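Local structure of small TOPRIM domain protein (Geobacillus stearothermophilus, 2FCJ) at residues Met1-Arg13 with Leu44-Leu56. The protein is of unknown function but carries a Toprim domain, the fold found in primases, topoisomerases and some nucleases, which suggests a role in nucleic acid metabolism. Sequence-based numbering, arbitrary orientation.
Sequences MRRVEKVIIVEGR and LADELEGYDVYLL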
loop_
_atom_site.group_PDB
_atom_site.type_symbol
_atom_site.label_atom_id
_atom_site.label_comp_id
_atom_site.label_asym_id
_atom_site.label_seq_id
_atom_site.Cartn_x
_atom_site.Cartn_y
_atom_site.Cartn_z
ATOM N N MET A 1 2.840 5.293 -23.651
ATOM C CA MET A 1 2.663 4.813 -22.250
ATOM C C MET A 1 3.988 4.441 -21.589
ATOM O O MET A 1 4.669 3.482 -21.987
ATOM C CB MET A 1 1.721 3.615 -22.209
ATOM C CG MET A 1 2.276 2.398 -22.902
ATOM S SD MET A 1 1.940 0.875 -22.005
ATOM C CE MET A 1 0.394 1.309 -21.212
ATOM N N ARG A 2 4.319 5.163 -20.532
ATOM C CA ARG A 2 5.580 4.932 -19.859
ATOM C C ARG A 2 5.483 3.716 -18.943
ATOM O O ARG A 2 4.386 3.226 -18.645
ATOM C CB ARG A 2 5.958 6.180 -19.088
ATOM C CG ARG A 2 6.219 7.351 -20.027
ATOM C CD ARG A 2 5.994 8.664 -19.336
ATOM N NE ARG A 2 7.130 9.000 -18.492
ATOM C CZ ARG A 2 8.207 9.646 -18.923
ATOM N NH1 ARG A 2 8.285 10.024 -20.191
ATOM N NH2 ARG A 2 9.214 9.886 -18.096
ATOM N N ARG A 3 6.621 3.165 -18.573
ATOM C CA ARG A 3 6.636 1.949 -17.804
ATOM C C ARG A 3 6.059 2.194 -16.414
ATOM O O ARG A 3 6.201 3.257 -15.817
ATOM C CB ARG A 3 8.054 1.407 -17.712
ATOM C CG ARG A 3 8.988 2.234 -16.834
ATOM C CD ARG A 3 10.440 1.986 -17.240
ATOM N NE ARG A 3 10.819 0.597 -17.042
ATOM C CZ ARG A 3 11.841 -0.001 -17.626
ATOM N NH1 ARG A 3 12.115 -1.266 -17.340
ATOM N NH2 ARG A 3 12.641 0.682 -18.405
ATOM N N VAL A 4 5.356 1.205 -15.896
ATOM C CA VAL A 4 4.810 1.313 -14.556
ATOM C C VAL A 4 5.888 0.947 -13.546
ATOM O O VAL A 4 6.552 -0.088 -13.703
ATOM C CB VAL A 4 3.581 0.388 -14.398
ATOM C CG1 VAL A 4 3.090 0.398 -12.956
ATOM C CG2 VAL A 4 2.486 0.825 -15.335
ATOM N N GLU A 5 6.143 1.851 -12.599
ATOM C CA GLU A 5 7.216 1.665 -11.616
ATOM C C GLU A 5 6.716 1.554 -10.187
ATOM O O GLU A 5 7.391 0.993 -9.319
ATOM C CB GLU A 5 8.208 2.823 -11.680
ATOM C CG GLU A 5 8.763 3.089 -13.057
ATOM C CD GLU A 5 10.185 3.587 -13.011
ATOM O OE1 GLU A 5 10.472 4.514 -12.225
ATOM O OE2 GLU A 5 11.012 3.032 -13.746
ATOM N N LYS A 6 5.539 2.099 -9.928
ATOM C CA LYS A 6 5.035 2.176 -8.565
ATOM C C LYS A 6 4.259 0.943 -8.211
ATOM O O LYS A 6 3.452 0.456 -8.990
ATOM C CB LYS A 6 4.159 3.402 -8.415
ATOM C CG LYS A 6 4.929 4.684 -8.633
ATOM C CD LYS A 6 4.032 5.887 -8.424
ATOM C CE LYS A 6 4.668 7.139 -8.994
ATOM N NZ LYS A 6 3.890 8.332 -8.574
ATOM N N VAL A 7 4.410 0.541 -6.950
ATOM C CA VAL A 7 3.747 -0.627 -6.403
ATOM C C VAL A 7 3.267 -0.304 -4.986
ATOM O O VAL A 7 4.045 0.228 -4.180
ATOM C CB VAL A 7 4.727 -1.802 -6.303
ATOM C CG1 VAL A 7 4.026 -3.033 -5.726
ATOM C CG2 VAL A 7 5.331 -2.119 -7.674
ATOM N N ILE A 8 1.990 -0.560 -4.697
ATOM C CA ILE A 8 1.465 -0.477 -3.330
ATOM C C ILE A 8 1.078 -1.873 -2.884
ATOM O O ILE A 8 0.359 -2.579 -3.591
ATOM C CB ILE A 8 0.241 0.461 -3.247
ATOM C CG1 ILE A 8 0.652 1.881 -3.613
ATOM C CG2 ILE A 8 -0.383 0.471 -1.829
ATOM C CD1 ILE A 8 -0.522 2.778 -3.883
ATOM N N ILE A 9 1.547 -2.252 -1.697
ATOM C CA ILE A 9 1.198 -3.527 -1.093
ATOM C C ILE A 9 0.263 -3.277 0.068
ATOM O O ILE A 9 0.486 -2.376 0.874
ATOM C CB ILE A 9 2.466 -4.258 -0.614
ATOM C CG1 ILE A 9 3.436 -4.445 -1.791
ATOM C CG2 ILE A 9 2.112 -5.598 0.031
ATOM C CD1 ILE A 9 4.818 -4.929 -1.401
ATOM N N VAL A 10 -0.841 -4.012 0.091
ATOM C CA VAL A 10 -1.819 -3.958 1.179
ATOM C C VAL A 10 -2.133 -5.365 1.646
ATOM O O VAL A 10 -1.802 -6.353 0.975
ATOM C CB VAL A 10 -3.136 -3.286 0.721
ATOM C CG1 VAL A 10 -2.890 -1.821 0.321
ATOM C CG2 VAL A 10 -3.769 -4.054 -0.434
ATOM N N GLU A 11 -2.810 -5.453 2.788
ATOM C CA GLU A 11 -3.080 -6.743 3.409
ATOM C C GLU A 11 -4.390 -7.358 2.925
ATOM O O GLU A 11 -4.511 -8.587 2.829
ATOM C CB GLU A 11 -3.087 -6.620 4.937
ATOM C CG GLU A 11 -3.266 -7.961 5.673
ATOM C CD GLU A 11 -2.997 -7.861 7.172
ATOM O OE1 GLU A 11 -3.078 -6.743 7.734
ATOM O OE2 GLU A 11 -2.744 -8.916 7.801
ATOM N N GLY A 12 -5.359 -6.510 2.602
ATOM C CA GLY A 12 -6.746 -6.952 2.452
ATOM C C GLY A 12 -7.346 -6.651 1.091
ATOM O O GLY A 12 -7.013 -5.654 0.457
ATOM N N ARG A 13 -8.254 -7.513 0.643
ATOM C CA ARG A 13 -8.849 -7.366 -0.678
ATOM C C ARG A 13 -9.560 -6.026 -0.829
ATOM O O ARG A 13 -9.486 -5.392 -1.882
ATOM C CB ARG A 13 -9.855 -8.492 -0.926
ATOM C CG ARG A 13 -10.244 -8.679 -2.382
ATOM C CD ARG A 13 -11.652 -9.239 -2.509
ATOM N NE ARG A 13 -11.737 -10.299 -3.510
ATOM C CZ ARG A 13 -11.955 -10.091 -4.806
ATOM N NH1 ARG A 13 -12.097 -8.855 -5.266
ATOM N NH2 ARG A 13 -12.023 -11.119 -5.641
ATOM N N LEU A 44 8.939 -11.669 -3.793
ATOM C CA LEU A 44 8.388 -10.385 -4.189
ATOM C C LEU A 44 9.455 -9.291 -4.202
ATOM O O LEU A 44 9.534 -8.509 -5.140
ATOM C CB LEU A 44 7.251 -10.010 -3.249
ATOM C CG LEU A 44 6.424 -8.786 -3.612
ATOM C CD1 LEU A 44 5.740 -9.005 -4.952
ATOM C CD2 LEU A 44 5.408 -8.544 -2.502
ATOM N N ALA A 45 10.259 -9.210 -3.143
ATOM C CA ALA A 45 11.329 -8.215 -3.078
ATOM C C ALA A 45 12.271 -8.364 -4.262
ATOM O O ALA A 45 12.718 -7.373 -4.860
ATOM C CB ALA A 45 12.098 -8.320 -1.755
ATOM N N ASP A 46 12.614 -9.609 -4.577
ATOM C CA ASP A 46 13.486 -9.880 -5.708
ATOM C C ASP A 46 12.852 -9.380 -7.007
ATOM O O ASP A 46 13.498 -8.706 -7.824
ATOM C CB ASP A 46 13.770 -11.380 -5.813
ATOM C CG ASP A 46 14.780 -11.868 -4.776
ATOM O OD1 ASP A 46 15.454 -11.024 -4.147
ATOM O OD2 ASP A 46 14.942 -13.102 -4.643
ATOM N N GLU A 47 11.586 -9.731 -7.208
ATOM C CA GLU A 47 10.873 -9.339 -8.414
ATOM C C GLU A 47 10.771 -7.826 -8.530
ATOM O O GLU A 47 10.860 -7.279 -9.637
ATOM C CB GLU A 47 9.476 -9.956 -8.435
ATOM C CG GLU A 47 9.448 -11.451 -8.709
ATOM C CD GLU A 47 8.061 -12.028 -8.540
ATOM O OE1 GLU A 47 7.261 -11.422 -7.795
ATOM O OE2 GLU A 47 7.774 -13.083 -9.142
ATOM N N LEU A 48 10.673 -7.152 -7.389
ATOM C CA LEU A 48 10.398 -5.719 -7.391
ATOM C C LEU A 48 11.659 -4.862 -7.268
ATOM O O LEU A 48 11.569 -3.655 -7.075
ATOM C CB LEU A 48 9.384 -5.357 -6.303
ATOM C CG LEU A 48 7.979 -5.933 -6.538
ATOM C CD1 LEU A 48 7.052 -5.625 -5.374
ATOM C CD2 LEU A 48 7.373 -5.521 -7.877
ATOM N N GLU A 49 12.834 -5.464 -7.424
ATOM C CA GLU A 49 14.051 -4.651 -7.464
ATOM C C GLU A 49 13.956 -3.586 -8.550
ATOM O O GLU A 49 13.602 -3.886 -9.693
ATOM C CB GLU A 49 15.301 -5.514 -7.672
ATOM C CG GLU A 49 16.588 -4.712 -7.906
ATOM C CD GLU A 49 16.938 -3.760 -6.769
ATOM O OE1 GLU A 49 16.756 -4.140 -5.593
ATOM O OE2 GLU A 49 17.475 -2.662 -7.059
ATOM N N GLY A 50 14.243 -2.338 -8.205
ATOM C CA GLY A 50 14.194 -1.261 -9.189
ATOM C C GLY A 50 12.838 -0.587 -9.261
ATOM O O GLY A 50 12.712 0.502 -9.816
ATOM N N TYR A 51 11.838 -1.175 -8.599
ATOM C CA TYR A 51 10.516 -0.565 -8.532
ATOM C C TYR A 51 10.424 0.368 -7.342
ATOM O O TYR A 51 11.264 0.338 -6.429
ATOM C CB TYR A 51 9.427 -1.625 -8.392
ATOM C CG TYR A 51 9.077 -2.317 -9.682
ATOM C CD1 TYR A 51 7.884 -2.046 -10.336
ATOM C CD2 TYR A 51 9.937 -3.252 -10.242
ATOM C CE1 TYR A 51 7.554 -2.706 -11.502
ATOM C CE2 TYR A 51 9.609 -3.917 -11.408
ATOM C CZ TYR A 51 8.425 -3.616 -12.045
ATOM O OH TYR A 51 8.093 -4.265 -13.219
ATOM N N ASP A 52 9.380 1.182 -7.338
ATOM C CA ASP A 52 9.140 2.154 -6.287
ATOM C C ASP A 52 8.000 1.602 -5.420
ATOM O O ASP A 52 6.825 1.705 -5.782
ATOM C CB ASP A 52 8.756 3.504 -6.926
ATOM C CG ASP A 52 8.614 4.626 -5.922
ATOM O OD1 ASP A 52 9.156 4.523 -4.810
ATOM O OD2 ASP A 52 7.993 5.659 -6.268
ATOM N N VAL A 53 8.342 1.020 -4.276
ATOM C CA VAL A 53 7.415 0.138 -3.570
ATOM C C VAL A 53 7.013 0.765 -2.238
ATOM O O VAL A 53 7.854 1.324 -1.522
ATOM C CB VAL A 53 8.063 -1.233 -3.302
ATOM C CG1 VAL A 53 7.090 -2.167 -2.610
ATOM C CG2 VAL A 53 8.563 -1.859 -4.590
ATOM N N TYR A 54 5.728 0.620 -1.906
ATOM C CA TYR A 54 5.126 1.189 -0.707
ATOM C C TYR A 54 4.316 0.104 -0.032
ATOM O O TYR A 54 3.697 -0.727 -0.708
ATOM C CB TYR A 54 4.191 2.340 -1.064
ATOM C CG TYR A 54 4.876 3.467 -1.809
ATOM C CD1 TYR A 54 5.329 4.587 -1.143
ATOM C CD2 TYR A 54 5.119 3.376 -3.169
ATOM C CE1 TYR A 54 5.965 5.618 -1.830
ATOM C CE2 TYR A 54 5.746 4.405 -3.856
ATOM C CZ TYR A 54 6.167 5.507 -3.174
ATOM O OH TYR A 54 6.785 6.525 -3.872
ATOM N N LEU A 55 4.295 0.132 1.290
ATOM C CA LEU A 55 3.425 -0.720 2.095
ATOM C C LEU A 55 2.433 0.146 2.867
ATOM O O LEU A 55 2.835 1.024 3.646
ATOM C CB LEU A 55 4.260 -1.535 3.089
ATOM C CG LEU A 55 3.444 -2.362 4.071
ATOM C CD1 LEU A 55 2.707 -3.505 3.405
ATOM C CD2 LEU A 55 4.348 -2.877 5.175
ATOM N N LEU A 56 1.147 -0.127 2.668
ATOM C CA LEU A 56 0.057 0.567 3.357
ATOM C C LEU A 56 -0.741 -0.423 4.202
ATOM O O LEU A 56 -1.514 -1.209 3.657
ATOM C CB LEU A 56 -0.863 1.255 2.339
ATOM C CG LEU A 56 -2.108 1.958 2.908
ATOM C CD1 LEU A 56 -1.728 3.106 3.841
ATOM C CD2 LEU A 56 -3.038 2.424 1.795
HETATM O O HOH W 1 7.421 -2.304 -15.067
HETATM O O HOH W 2 4.674 8.112 -5.671
HETATM O O HOH W 3 -3.456 -3.077 4.278
#
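The carbonyl O of Val7 is met by three groups of the neighbouring strand: a true hydrogen bond from Tyr54 N at 2.9 Å, a weaker CA-H...O contact from Val53, whose CA points its hydrogen at the same O with the carbon 3.4 Å away, and the edge of the Tyr54 ring, in plane, with CD2 lying 3.5 Å from Val7 O. As in any parallel pair, alternate residues of one strand carry the ladder: Val7 bonds to Asp52 and Tyr54, Ile9 to Tyr54 and Leu56, each donating to the first and accepting from the second. The last bond of the ladder, Leu56 N to Ile9 O at 3.0 Å, is nearly straight (174°).

Strands 6-10 and 52-56 are the two central strands of the four-stranded parallel sheet (order 2-1-3-4) of the Toprim fold. Strand 6-10 runs into Glu11, probably the glutamate that Toprim domains keep at the end of their first strand; one water joins its backbone N to Leu56 O.

On the face bearing Lys6, Ile8 and Tyr54, Tyr54 OH donates to Asp52 OD2 at 2.8 Å, on the syn side but 34° out of the carboxylate plane. The extended Lys6 chain runs beside Asp52, and a water links Lys6 NZ to Tyr54 OH, although the ammonium group has its salt bridge with Glu25.

The face carrying Val7, Ile9, Val53 and Leu55 is apolar. Val7 CG2, anti to its own carbonyl carbon, meets the Tyr51 ring obliquely, 3.7 Å from CD1, while Leu48 CD2 sits over one face of that ring, toward the rim. With chi2 at 170°, Ile9 stretches CD1 out to Leu44 CD2, tip to tip at 3.8 Å, and to Val53 CG1 as well, joining helix 38-47 to the sheet; Phe70 of helix 61-73 touches both Ile9 and Leu55. Beyond the ladder, a water donates to Val4 O at 2.7 Å and is also bound to Tyr51 OH.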